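Local coordinates for malonyl CoA-acyl carrier protein transacylase (Mycobacterium tuberculosis, PDB 2QC3), which catalyses the transfer of the malonyl group from coenzyme A to holo acyl carrier protein, a step of fatty acid biosynthesis, at residues H91-G94 with E95-A98. Numbering follows the deposited sequence.
Sequences HSVG and EIAA. With ACY (acetic acid), chain B.
Glu95 passes its CB and CG across the oxygen end of the Ser92 carbonyl, and the two residues together show how a sharp turn hands over to a helix. The backbone N of Glu95 binds Ser92 O at 3.0 Å, while CG of Glu95 lies 3.4 Å from the same oxygen. A chi1 of -68° places CG beside the backbone N, and the chain then runs on extended. A water lies within hydrogen-bonding distance of both Glu95 OE2, at 2.6 Å, and Ser92 O; the other carboxylate oxygen, OE1, takes a hydrogen bond from the backbone N of Asn225. Asn225 OD1 accepts the N-H of Ser92, so Asn225 ties Ser92 and Glu95 together.

Like Glu95 N to Ser92 O, the bond from Ile96 N to Val93 O spans three residues, whereas Ala98 N to Gly94 O, at 2.9 Å, spans four as the regular helix takes over. Val93 and Ile96 touch loosely, CG2 to CD1 at 4.5 Å, and both also pack on Arg117 of helix 107-125.

The CA–CB bond of Ser92 points away from the helix, and its side chain comes within about 3 Å of that of His195 (nearest atoms). An acetic acid molecule, probably from the crystallisation liquor, takes the N-H of Val93 on OXT at 2.8 Å and is bound by Arg117 NH1. OXT also sits against Ser92 CB and, at 3.2 Å, Val93 CG1, which lies between its backbone N and carbonyl carbon. With Ser92 strained (phi 57°, psi -118°) at the second position of a type II' turn between strand 86-90 and helix 94-101, the arrangement is consistent with the nucleophile elbow, GxSxG, of acyltransferases, Ser92 and His195 being the probable catalytic pair.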
loop_
_atom_site.group_PDB
_atom_site.type_symbol
_atom_site.label_atom_id
_atom_site.label_comp_id
_atom_site.label_asym_id
_atom_site.label_seq_id
_atom_site.Cartn_x
_atom_site.Cartn_y
_atom_site.Cartn_z
ATOM N N HIS A 91 -2.744 -1.317 1.302
ATOM C CA HIS A 91 -1.861 -1.034 2.411
ATOM C C HIS A 91 -0.917 0.104 2.069
ATOM O O HIS A 91 -0.187 0.032 1.087
ATOM C CB HIS A 91 -1.089 -2.306 2.818
ATOM C CG HIS A 91 -0.124 -2.099 3.955
ATOM N ND1 HIS A 91 -0.273 -2.713 5.185
ATOM C CD2 HIS A 91 0.959 -1.296 4.070
ATOM C CE1 HIS A 91 0.672 -2.287 6.007
ATOM N NE2 HIS A 91 1.432 -1.425 5.356
ATOM N N SER A 92 -0.963 1.156 2.887
ATOM C CA SER A 92 -0.086 2.321 2.725
ATOM C C SER A 92 -0.195 2.971 1.351
ATOM O O SER A 92 -1.261 3.442 0.997
ATOM C CB SER A 92 1.370 1.907 2.999
ATOM O OG SER A 92 1.544 1.436 4.329
ATOM N N VAL A 93 0.891 3.007 0.581
ATOM C CA VAL A 93 0.765 3.586 -0.744
ATOM C C VAL A 93 -0.252 2.774 -1.582
ATOM O O VAL A 93 -0.851 3.307 -2.513
ATOM C CB VAL A 93 2.115 3.647 -1.480
ATOM C CG1 VAL A 93 2.656 2.246 -1.748
ATOM C CG2 VAL A 93 1.927 4.421 -2.779
ATOM N N GLY A 94 -0.464 1.505 -1.230
ATOM C CA GLY A 94 -1.423 0.672 -1.942
ATOM C C GLY A 94 -2.823 1.261 -1.926
ATOM O O GLY A 94 -3.651 0.940 -2.773
ATOM N N GLU A 95 -3.108 2.123 -0.962
ATOM C CA GLU A 95 -4.433 2.739 -0.924
ATOM C C GLU A 95 -4.757 3.527 -2.194
ATOM O O GLU A 95 -5.907 3.559 -2.629
ATOM C CB GLU A 95 -4.572 3.659 0.284
ATOM C CG GLU A 95 -4.570 2.925 1.611
ATOM C CD GLU A 95 -5.351 3.667 2.665
ATOM O OE1 GLU A 95 -6.347 3.103 3.170
ATOM O OE2 GLU A 95 -4.973 4.817 2.981
ATOM N N ILE A 96 -3.754 4.166 -2.791
ATOM C CA ILE A 96 -3.999 4.944 -4.008
ATOM C C ILE A 96 -4.491 4.027 -5.123
ATOM O O ILE A 96 -5.414 4.373 -5.861
ATOM C CB ILE A 96 -2.722 5.706 -4.466
ATOM C CG1 ILE A 96 -2.415 6.838 -3.472
ATOM C CG2 ILE A 96 -2.925 6.283 -5.854
ATOM C CD1 ILE A 96 -1.112 7.584 -3.745
ATOM N N ALA A 97 -3.870 2.856 -5.233
ATOM C CA ALA A 97 -4.264 1.872 -6.234
ATOM C C ALA A 97 -5.659 1.354 -5.875
ATOM O O ALA A 97 -6.515 1.188 -6.750
ATOM C CB ALA A 97 -3.255 0.721 -6.263
ATOM N N ALA A 98 -5.886 1.111 -4.587
ATOM C CA ALA A 98 -7.190 0.636 -4.117
ATOM C C ALA A 98 -8.279 1.638 -4.492
ATOM O O ALA A 98 -9.387 1.254 -4.878
ATOM C CB ALA A 98 -7.172 0.438 -2.606
HETATM C C ACY B . 4.008 3.757 2.319
HETATM O O ACY B . 3.498 4.806 2.666
HETATM O OXT ACY B . 3.616 3.149 1.185
HETATM C CH3 ACY B . 5.083 3.122 3.157
HETATM O O HOH W 1 -2.604 5.561 2.367
#